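Local coordinates for protein putative hydrolase (Bacteroides ovatus, PDB 4HBS) that is of unknown function but, as a five-bladed beta-propeller related to the beta-fructosidase clan, is probably a hydrolase acting on carbohydrates, at residues G225-D233 with M297-Y307; F332-T340 with V402-D412. One frame throughout, in Å; residues are numbered along the deposited sequence.

Contact 1 of 2, residues G225-D233 with M297-Y307; sequences GDTMWEDED and MPWVFKKGDTY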
loop_
_atom_site.group_PDB
_atom_site.type_symbol
_atom_site.label_atom_id
_atom_site.label_comp_id
_atom_site.label_asym_id
_atom_site.label_seq_id
_atom_site.Cartn_x
_atom_site.Cartn_y
_atom_site.Cartn_z
ATOM N N GLY A 225 2.069 -11.648 3.633
ATOM C CA GLY A 225 1.932 -11.246 2.240
ATOM C C GLY A 225 1.344 -9.865 2.012
ATOM O O GLY A 225 1.211 -9.455 0.851
ATOM N N ASP A 226 0.999 -9.110 3.103
ATOM C CA ASP A 226 0.494 -7.728 2.966
ATOM C C ASP A 226 1.528 -6.902 2.175
ATOM O O ASP A 226 1.154 -6.021 1.398
ATOM C CB ASP A 226 0.209 -7.099 4.331
ATOM C CG ASP A 226 -1.039 -7.605 5.035
ATOM O OD1 ASP A 226 -1.969 -8.073 4.340
ATOM O OD2 ASP A 226 -1.091 -7.520 6.282
ATOM N N THR A 227 2.829 -7.207 2.398
ATOM C CA THR A 227 3.970 -6.725 1.630
ATOM C C THR A 227 4.718 -7.993 1.204
ATOM O O THR A 227 4.540 -9.056 1.816
ATOM C CB THR A 227 4.836 -5.727 2.395
ATOM O OG1 THR A 227 5.582 -6.417 3.396
ATOM C CG2 THR A 227 4.026 -4.598 2.989
HETATM N N MSE A 228 5.528 -7.884 0.153
HETATM C CA MSE A 228 6.265 -9.007 -0.404
HETATM C C MSE A 228 7.633 -8.624 -0.892
HETATM O O MSE A 228 7.932 -7.443 -1.064
HETATM C CB MSE A 228 5.489 -9.549 -1.593
HETATM C CG MSE A 228 4.629 -10.708 -1.265
HETATM SE SE MSE A 228 3.300 -11.103 -2.622
HETATM C CE MSE A 228 4.076 -10.505 -4.057
ATOM N N TRP A 229 8.452 -9.639 -1.170
ATOM C CA TRP A 229 9.760 -9.461 -1.781
ATOM C C TRP A 229 10.107 -10.705 -2.613
ATOM O O TRP A 229 10.346 -11.767 -2.044
ATOM C CB TRP A 229 10.855 -9.166 -0.746
ATOM C CG TRP A 229 12.216 -9.221 -1.359
ATOM C CD1 TRP A 229 13.133 -10.221 -1.218
ATOM C CD2 TRP A 229 12.683 -8.404 -2.440
ATOM N NE1 TRP A 229 14.175 -10.032 -2.093
ATOM C CE2 TRP A 229 13.941 -8.905 -2.829
ATOM C CE3 TRP A 229 12.181 -7.264 -3.086
ATOM C CZ2 TRP A 229 14.718 -8.288 -3.807
ATOM C CZ3 TRP A 229 12.956 -6.654 -4.056
ATOM C CH2 TRP A 229 14.189 -7.189 -4.435
ATOM N N GLU A 230 10.128 -10.578 -3.948
ATOM C CA GLU A 230 10.495 -11.678 -4.837
ATOM C C GLU A 230 12.027 -11.689 -4.906
ATOM O O GLU A 230 12.613 -10.781 -5.493
ATOM C CB GLU A 230 9.826 -11.501 -6.217
ATOM C CG GLU A 230 9.970 -12.701 -7.145
ATOM C CD GLU A 230 8.845 -12.887 -8.149
ATOM O OE1 GLU A 230 8.279 -11.867 -8.609
ATOM O OE2 GLU A 230 8.519 -14.054 -8.467
ATOM N N ASP A 231 12.672 -12.664 -4.226
ATOM C CA ASP A 231 14.138 -12.750 -4.123
ATOM C C ASP A 231 14.779 -13.587 -5.233
ATOM O O ASP A 231 14.136 -14.458 -5.809
ATOM C CB ASP A 231 14.517 -13.362 -2.761
ATOM C CG ASP A 231 15.973 -13.191 -2.385
ATOM O OD1 ASP A 231 16.340 -12.099 -1.941
ATOM O OD2 ASP A 231 16.760 -14.127 -2.622
ATOM N N GLU A 232 16.083 -13.344 -5.486
ATOM C CA GLU A 232 16.905 -14.089 -6.449
ATOM C C GLU A 232 16.891 -15.604 -6.188
ATOM O O GLU A 232 17.095 -16.379 -7.131
ATOM C CB GLU A 232 18.385 -13.637 -6.378
ATOM C CG GLU A 232 18.706 -12.258 -6.928
ATOM C CD GLU A 232 20.174 -11.895 -6.759
ATOM O OE1 GLU A 232 21.038 -12.679 -7.219
ATOM O OE2 GLU A 232 20.462 -10.841 -6.143
ATOM N N ASP A 233 16.694 -16.032 -4.904
ATOM C CA ASP A 233 16.716 -17.456 -4.529
ATOM C C ASP A 233 15.405 -18.251 -4.844
ATOM O O ASP A 233 15.243 -19.358 -4.324
ATOM C CB ASP A 233 17.107 -17.634 -3.039
ATOM C CG ASP A 233 16.153 -17.095 -1.991
ATOM O OD1 ASP A 233 14.957 -16.890 -2.314
ATOM O OD2 ASP A 233 16.604 -16.863 -0.854
HETATM N N MSE A 297 3.570 -2.050 8.474
HETATM C CA MSE A 297 3.636 -2.120 7.017
HETATM C C MSE A 297 5.103 -2.131 6.550
HETATM O O MSE A 297 5.540 -1.212 5.861
HETATM C CB MSE A 297 2.826 -0.962 6.352
HETATM C CG MSE A 297 1.359 -1.285 6.162
HETATM SE SE MSE A 297 1.079 -2.881 5.099
HETATM C CE MSE A 297 -0.737 -3.324 5.637
ATOM N N PRO A 298 5.894 -3.138 6.967
ATOM C CA PRO A 298 7.306 -3.175 6.563
ATOM C C PRO A 298 7.449 -3.532 5.095
ATOM O O PRO A 298 6.861 -4.514 4.658
ATOM C CB PRO A 298 7.883 -4.266 7.458
ATOM C CG PRO A 298 6.761 -5.183 7.682
ATOM C CD PRO A 298 5.549 -4.306 7.797
ATOM N N TRP A 299 8.200 -2.733 4.338
ATOM C CA TRP A 299 8.451 -2.957 2.916
ATOM C C TRP A 299 9.857 -3.346 2.761
ATOM O O TRP A 299 10.721 -2.520 3.038
ATOM C CB TRP A 299 8.186 -1.682 2.121
ATOM C CG TRP A 299 6.739 -1.377 2.013
ATOM C CD1 TRP A 299 5.995 -0.598 2.851
ATOM C CD2 TRP A 299 5.833 -1.950 1.078
ATOM N NE1 TRP A 299 4.669 -0.659 2.497
ATOM C CE2 TRP A 299 4.542 -1.469 1.391
ATOM C CE3 TRP A 299 5.982 -2.838 0.002
ATOM C CZ2 TRP A 299 3.410 -1.819 0.636
ATOM C CZ3 TRP A 299 4.864 -3.185 -0.739
ATOM C CH2 TRP A 299 3.599 -2.679 -0.421
ATOM N N VAL A 300 10.130 -4.588 2.312
ATOM C CA VAL A 300 11.505 -5.068 2.115
ATOM C C VAL A 300 11.869 -5.074 0.615
ATOM O O VAL A 300 11.017 -5.332 -0.249
ATOM C CB VAL A 300 11.699 -6.459 2.762
ATOM C CG1 VAL A 300 13.067 -7.059 2.413
ATOM C CG2 VAL A 300 11.521 -6.360 4.280
ATOM N N PHE A 301 13.143 -4.738 0.339
ATOM C CA PHE A 301 13.748 -4.732 -0.987
ATOM C C PHE A 301 15.280 -4.866 -0.840
ATOM O O PHE A 301 15.803 -4.588 0.234
ATOM C CB PHE A 301 13.363 -3.469 -1.771
ATOM C CG PHE A 301 14.016 -2.216 -1.249
ATOM C CD1 PHE A 301 13.503 -1.555 -0.138
ATOM C CD2 PHE A 301 15.166 -1.711 -1.844
ATOM C CE1 PHE A 301 14.118 -0.401 0.356
ATOM C CE2 PHE A 301 15.781 -0.556 -1.348
ATOM C CZ PHE A 301 15.252 0.091 -0.249
ATOM N N LYS A 302 15.976 -5.302 -1.908
ATOM C CA LYS A 302 17.422 -5.509 -1.909
ATOM C C LYS A 302 18.091 -4.548 -2.855
ATOM O O LYS A 302 17.614 -4.361 -3.970
ATOM C CB LYS A 302 17.766 -6.957 -2.341
ATOM C CG LYS A 302 19.271 -7.314 -2.286
ATOM C CD LYS A 302 19.549 -8.714 -2.826
ATOM C CE LYS A 302 20.964 -9.217 -2.562
ATOM N NZ LYS A 302 21.067 -10.711 -2.591
ATOM N N LYS A 303 19.209 -3.967 -2.430
ATOM C CA LYS A 303 20.027 -3.081 -3.254
ATOM C C LYS A 303 21.465 -3.457 -2.945
ATOM O O LYS A 303 21.897 -3.351 -1.794
ATOM C CB LYS A 303 19.717 -1.595 -2.974
ATOM C CG LYS A 303 20.339 -0.633 -3.999
ATOM C CD LYS A 303 21.383 0.322 -3.398
ATOM C CE LYS A 303 22.296 0.906 -4.457
ATOM N NZ LYS A 303 23.236 1.918 -3.905
ATOM N N GLY A 304 22.155 -4.009 -3.936
ATOM C CA GLY A 304 23.504 -4.514 -3.751
ATOM C C GLY A 304 23.432 -5.847 -3.038
ATOM O O GLY A 304 22.618 -6.697 -3.406
ATOM N N ASP A 305 24.238 -6.017 -1.980
ATOM C CA ASP A 305 24.252 -7.232 -1.163
ATOM C C ASP A 305 23.613 -6.939 0.203
ATOM O O ASP A 305 23.958 -7.597 1.191
ATOM C CB ASP A 305 25.703 -7.733 -0.997
ATOM C CG ASP A 305 26.387 -8.047 -2.316
ATOM O OD1 ASP A 305 25.789 -8.801 -3.135
ATOM O OD2 ASP A 305 27.521 -7.550 -2.532
ATOM N N THR A 306 22.669 -5.962 0.263
ATOM C CA THR A 306 22.004 -5.584 1.504
ATOM C C THR A 306 20.491 -5.537 1.308
ATOM O O THR A 306 20.010 -5.051 0.279
ATOM C CB THR A 306 22.539 -4.221 1.995
ATOM O OG1 THR A 306 23.969 -4.279 2.069
ATOM C CG2 THR A 306 21.963 -3.811 3.360
ATOM N N TYR A 307 19.749 -6.035 2.311
ATOM C CA TYR A 307 18.301 -5.983 2.346
ATOM C C TYR A 307 17.938 -4.819 3.193
ATOM O O TYR A 307 18.461 -4.700 4.291
ATOM C CB TYR A 307 17.708 -7.269 2.912
ATOM C CG TYR A 307 17.916 -8.428 1.978
ATOM C CD1 TYR A 307 19.108 -9.140 1.979
ATOM C CD2 TYR A 307 16.974 -8.741 1.009
ATOM C CE1 TYR A 307 19.331 -10.183 1.085
ATOM C CE2 TYR A 307 17.182 -9.780 0.111
ATOM C CZ TYR A 307 18.378 -10.484 0.130
ATOM O OH TYR A 307 18.600 -11.543 -0.723
#
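Asp231 OD1 receives two donors. The hydroxyl of Tyr307 donates a hydrogen bond across the contact, OH to OD1 2.6 Å, on the syn lone pair; the indole of Trp229 uses the anti lone pair, NE1 to OD1 3.0 Å, with the oxygen in the plane of the indole and the N-H pointing almost straight at it. Lys302 NZ adds a bond to Tyr307 OH and forms a long salt bridge with Glu232. The other Asp231 oxygen, OD2, accepts from Asp233 N, an Asx turn that helps fix the carboxylate. At the far end Thr227 OG1 donates to Pro298 O over 2.6 Å, nearly in line with the carbonyl; its methyl, CG2, sits over the centre of the Trp299 six-membered ring, 3.6 Å from the centroid, a CH-pi contact. The selenium of Met297 lies beside the same methyl.

Between these ends Trp229, with CG anti to the backbone N (chi1 170°), lays its indole across the strand 298-303: Phe301 CA and Lys302 N lie over one face, and Lys302 CB meets CZ2 at 3.6 Å. The edge of Tyr307 is turned toward the five-membered ring, planes at 82°. A leucine in place of Trp229 would probably leave Asp231 OD1 with Tyr307 as its one donor here and open a gap above Phe301 and Lys302.

The strands 227-230 and 298-303 run nearly parallel, 11° apart, yet are edge strands, each the first of its own antiparallel sheet, and meet through side chains, consistent with neighbouring propeller blades. The chemistry is split: a threonine-carbonyl bond at one end, and at the other a largely buried carboxylate whose two ring-borne donors probably favour its charged form.

Contact 2 of 2, residues F332-T340 with V402-D412; sequences FVDQKTLFT and VFNWESLYDND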
loop_
_atom_site.group_PDB
_atom_site.type_symbol
_atom_site.label_atom_id
_atom_site.label_comp_id
_atom_site.label_asym_id
_atom_site.label_seq_id
_atom_site.Cartn_x
_atom_site.Cartn_y
_atom_site.Cartn_z
ATOM N N PHE A 332 16.960 -7.897 10.959
ATOM C CA PHE A 332 16.916 -6.523 10.470
ATOM C C PHE A 332 17.415 -5.708 11.648
ATOM O O PHE A 332 16.940 -5.895 12.772
ATOM C CB PHE A 332 15.529 -6.097 9.942
ATOM C CG PHE A 332 15.331 -6.510 8.495
ATOM C CD1 PHE A 332 15.772 -5.699 7.455
ATOM C CD2 PHE A 332 14.802 -7.754 8.178
ATOM C CE1 PHE A 332 15.644 -6.111 6.123
ATOM C CE2 PHE A 332 14.660 -8.153 6.845
ATOM C CZ PHE A 332 15.080 -7.327 5.829
ATOM N N VAL A 333 18.479 -4.937 11.427
ATOM C CA VAL A 333 19.164 -4.211 12.488
ATOM C C VAL A 333 19.424 -2.772 12.082
ATOM O O VAL A 333 19.102 -2.372 10.967
ATOM C CB VAL A 333 20.509 -4.941 12.847
ATOM C CG1 VAL A 333 20.236 -6.246 13.573
ATOM C CG2 VAL A 333 21.373 -5.191 11.608
ATOM N N ASP A 334 19.992 -1.997 13.024
ATOM C CA ASP A 334 20.430 -0.623 12.840
ATOM C C ASP A 334 19.286 0.246 12.335
ATOM O O ASP A 334 19.257 0.663 11.173
ATOM C CB ASP A 334 21.662 -0.588 11.906
ATOM C CG ASP A 334 22.759 -1.553 12.350
ATOM O OD1 ASP A 334 22.961 -1.700 13.580
ATOM O OD2 ASP A 334 23.384 -2.196 11.465
ATOM N N GLN A 335 18.323 0.504 13.221
ATOM C CA GLN A 335 17.182 1.339 12.876
ATOM C C GLN A 335 17.675 2.741 12.599
ATOM O O GLN A 335 18.610 3.201 13.257
ATOM C CB GLN A 335 16.160 1.356 14.017
ATOM C CG GLN A 335 14.860 2.123 13.737
ATOM C CD GLN A 335 14.048 2.196 15.009
ATOM O OE1 GLN A 335 13.553 1.182 15.503
ATOM N NE2 GLN A 335 13.987 3.371 15.633
ATOM N N LYS A 336 17.087 3.398 11.610
ATOM C CA LYS A 336 17.399 4.785 11.256
ATOM C C LYS A 336 16.094 5.504 10.967
ATOM O O LYS A 336 15.137 4.851 10.562
ATOM C CB LYS A 336 18.309 4.845 10.012
ATOM C CG LYS A 336 19.686 4.208 10.158
ATOM C CD LYS A 336 20.675 5.158 10.732
ATOM C CE LYS A 336 21.913 4.467 11.211
ATOM N NZ LYS A 336 23.029 5.427 11.378
ATOM N N THR A 337 16.031 6.820 11.160
ATOM C CA THR A 337 14.841 7.578 10.801
ATOM C C THR A 337 15.137 8.169 9.424
ATOM O O THR A 337 16.036 9.005 9.286
ATOM C CB THR A 337 14.477 8.592 11.873
ATOM O OG1 THR A 337 14.135 7.868 13.054
ATOM C CG2 THR A 337 13.305 9.451 11.479
ATOM N N LEU A 338 14.435 7.666 8.391
ATOM C CA LEU A 338 14.615 8.122 7.011
ATOM C C LEU A 338 14.195 9.576 6.913
ATOM O O LEU A 338 14.987 10.424 6.496
ATOM C CB LEU A 338 13.808 7.236 6.067
ATOM C CG LEU A 338 14.074 7.388 4.592
ATOM C CD1 LEU A 338 15.500 7.035 4.255
ATOM C CD2 LEU A 338 13.106 6.527 3.782
ATOM N N PHE A 339 12.997 9.877 7.401
ATOM C CA PHE A 339 12.477 11.235 7.491
ATOM C C PHE A 339 11.176 11.258 8.305
ATOM O O PHE A 339 10.638 10.204 8.636
ATOM C CB PHE A 339 12.270 11.848 6.103
ATOM C CG PHE A 339 11.042 11.410 5.344
ATOM C CD1 PHE A 339 11.004 10.177 4.705
ATOM C CD2 PHE A 339 9.970 12.280 5.161
ATOM C CE1 PHE A 339 9.890 9.800 3.948
ATOM C CE2 PHE A 339 8.882 11.918 4.364
ATOM C CZ PHE A 339 8.848 10.682 3.764
ATOM N N THR A 340 10.689 12.455 8.615
ATOM C CA THR A 340 9.466 12.670 9.384
ATOM C C THR A 340 8.404 13.253 8.483
ATOM O O THR A 340 8.637 14.285 7.865
ATOM C CB THR A 340 9.747 13.571 10.557
ATOM O OG1 THR A 340 10.851 13.027 11.279
ATOM C CG2 THR A 340 8.562 13.691 11.476
ATOM N N VAL A 402 12.723 10.070 -1.909
ATOM C CA VAL A 402 13.905 10.184 -1.062
ATOM C C VAL A 402 15.098 9.838 -1.920
ATOM O O VAL A 402 15.196 8.707 -2.400
ATOM C CB VAL A 402 13.839 9.283 0.203
ATOM C CG1 VAL A 402 14.985 9.594 1.159
ATOM C CG2 VAL A 402 12.498 9.423 0.917
ATOM N N PHE A 403 15.996 10.807 -2.138
ATOM C CA PHE A 403 17.225 10.580 -2.902
ATOM C C PHE A 403 18.394 10.448 -1.949
ATOM O O PHE A 403 18.461 11.157 -0.937
ATOM C CB PHE A 403 17.485 11.707 -3.878
ATOM C CG PHE A 403 16.495 11.763 -5.006
ATOM C CD1 PHE A 403 15.220 12.270 -4.804
ATOM C CD2 PHE A 403 16.863 11.389 -6.293
ATOM C CE1 PHE A 403 14.317 12.360 -5.856
ATOM C CE2 PHE A 403 15.960 11.480 -7.346
ATOM C CZ PHE A 403 14.690 11.958 -7.120
ATOM N N ASN A 404 19.306 9.532 -2.257
ATOM C CA ASN A 404 20.496 9.293 -1.461
ATOM C C ASN A 404 20.146 8.707 -0.054
ATOM O O ASN A 404 20.901 8.895 0.899
ATOM C CB ASN A 404 21.329 10.588 -1.368
ATOM C CG ASN A 404 22.817 10.382 -1.272
ATOM O OD1 ASN A 404 23.367 9.345 -1.675
ATOM N ND2 ASN A 404 23.512 11.376 -0.742
ATOM N N TRP A 405 19.016 7.958 0.039
ATOM C CA TRP A 405 18.577 7.225 1.252
ATOM C C TRP A 405 19.667 6.246 1.747
ATOM O O TRP A 405 19.778 6.003 2.943
ATOM C CB TRP A 405 17.272 6.444 0.984
ATOM C CG TRP A 405 17.328 5.511 -0.196
ATOM C CD1 TRP A 405 17.060 5.817 -1.497
ATOM C CD2 TRP A 405 17.782 4.152 -0.191
ATOM N NE1 TRP A 405 17.294 4.728 -2.298
ATOM C CE2 TRP A 405 17.758 3.698 -1.526
ATOM C CE3 TRP A 405 18.241 3.283 0.810
ATOM C CZ2 TRP A 405 18.128 2.398 -1.878
ATOM C CZ3 TRP A 405 18.637 2.006 0.455
ATOM C CH2 TRP A 405 18.581 1.575 -0.875
ATOM N N GLU A 406 20.468 5.700 0.805
ATOM C CA GLU A 406 21.598 4.779 1.054
ATOM C C GLU A 406 22.637 5.354 2.055
ATOM O O GLU A 406 23.273 4.582 2.768
ATOM C CB GLU A 406 22.325 4.470 -0.278
ATOM C CG GLU A 406 21.459 3.802 -1.340
ATOM C CD GLU A 406 21.021 4.656 -2.524
ATOM O OE1 GLU A 406 20.658 5.839 -2.311
ATOM O OE2 GLU A 406 20.970 4.114 -3.654
ATOM N N SER A 407 22.812 6.708 2.080
ATOM C CA SER A 407 23.752 7.435 2.952
ATOM C C SER A 407 23.597 7.152 4.422
ATOM O O SER A 407 24.577 7.260 5.140
ATOM C CB SER A 407 23.581 8.936 2.781
ATOM O OG SER A 407 23.762 9.307 1.430
ATOM N N LEU A 408 22.381 6.819 4.893
ATOM C CA LEU A 408 22.123 6.579 6.314
ATOM C C LEU A 408 23.139 5.645 6.986
ATOM O O LEU A 408 23.463 5.870 8.157
ATOM C CB LEU A 408 20.711 6.020 6.518
ATOM C CG LEU A 408 19.552 7.006 6.303
ATOM C CD1 LEU A 408 18.249 6.306 6.435
ATOM C CD2 LEU A 408 19.611 8.167 7.284
ATOM N N TYR A 409 23.675 4.646 6.252
ATOM C CA TYR A 409 24.655 3.703 6.794
ATOM C C TYR A 409 26.111 4.022 6.346
ATOM O O TYR A 409 26.968 3.137 6.414
ATOM C CB TYR A 409 24.246 2.280 6.388
ATOM C CG TYR A 409 22.877 1.907 6.914
ATOM C CD1 TYR A 409 22.650 1.764 8.278
ATOM C CD2 TYR A 409 21.797 1.750 6.056
ATOM C CE1 TYR A 409 21.385 1.460 8.773
ATOM C CE2 TYR A 409 20.534 1.406 6.536
ATOM C CZ TYR A 409 20.324 1.293 7.900
ATOM O OH TYR A 409 19.067 0.991 8.371
ATOM N N ASP A 410 26.400 5.303 5.955
ATOM C CA ASP A 410 27.744 5.764 5.536
ATOM C C ASP A 410 28.752 5.597 6.638
ATOM O O ASP A 410 29.774 4.943 6.452
ATOM C CB ASP A 410 27.747 7.285 5.165
ATOM C CG ASP A 410 27.468 7.663 3.727
ATOM O OD1 ASP A 410 27.387 6.745 2.867
ATOM O OD2 ASP A 410 27.402 8.885 3.440
ATOM N N ASN A 411 28.466 6.225 7.791
ATOM C CA ASN A 411 29.375 6.272 8.938
ATOM C C ASN A 411 29.087 5.140 9.987
ATOM O O ASN A 411 29.425 5.297 11.162
ATOM C CB ASN A 411 29.311 7.683 9.582
ATOM C CG ASN A 411 29.371 8.835 8.571
ATOM O OD1 ASN A 411 28.483 9.689 8.521
ATOM N ND2 ASN A 411 30.404 8.879 7.733
ATOM N N ASP A 412 28.531 3.989 9.537
ATOM C CA ASP A 412 28.263 2.811 10.364
ATOM C C ASP A 412 29.107 1.655 9.846
ATOM O O ASP A 412 29.362 1.583 8.641
ATOM C CB ASP A 412 26.769 2.440 10.302
ATOM C CG ASP A 412 25.832 3.442 10.952
ATOM O OD1 ASP A 412 26.095 4.665 10.846
ATOM O OD2 ASP A 412 24.816 3.012 11.526
#
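Lys336 reaches from strand 333-340 over the 3-10 turn 405-408 and the residues after it. Its CB rests against Leu408 CD1 at 3.9 Å. CG then passes Tyr409, 3.5 Å from CE1, the two side chains sliding past each other in opposite directions. The chain bends at chi2 (-86°), which carries CD and CE past Leu408 O and on toward Asp412. At the tip, NZ makes a salt bridge to Asp412 OD2 at 3.0 Å, approaching on the syn side 22° out of the carboxylate plane, with weak hydrogen bonds to Asp412 OD1 and Leu408 O.

Tyr409 reaches back the other way: its OH donates to Asp334 O, 2.8 Å away and almost in line with that carbonyl, which lies at the edge of the ring. The Asp334 carboxylate itself pairs with Arg324 of the adjacent strand.

Farther along, Leu338 CD1 fits among three side chains, nearest Leu408 CD1 at 3.6 Å, then Trp405 CB and Val402 CG1. Leu338 and Val402 meet tip to tip, while Leu338 and Leu408 cross at about a right angle. Val402 CG2 also touches Phe339 CE1 at 4.0 Å.

The contact thus joins the outermost strand of the sheet built on 298-340 to the end of strand 399-403 and the turn following it, where Ser407 OG and N both bond to Asn404 O. Its polar half pins the C-terminal residues to the strand through one ammonium and one phenol; its apolar half is packing centred on Leu338 CD1, and the ammonium beside Asp412 would probably stabilise the ionised carboxylate.

From the N terminus, contact 1 closes first: strand 227-230 begins the sheet that runs through 271-274, and the chain then returns at 297-307 to begin the next sheet. Contact 2 opens only afterwards, on that sheet's last strand, and closes on strand 399-403 and the turn beyond it, so the two loops follow in series and neither nests nor crosses. Both share the sheet 298-340, contact 1 at its first strand and contact 2 at its last, linking three successive blades of the propeller. Their centres lie about 16 Å apart and they touch directly: Lys303 forms a salt bridge with Glu406, Phe301 packs edge-to-face with Trp405, and Phe332 meets Tyr307.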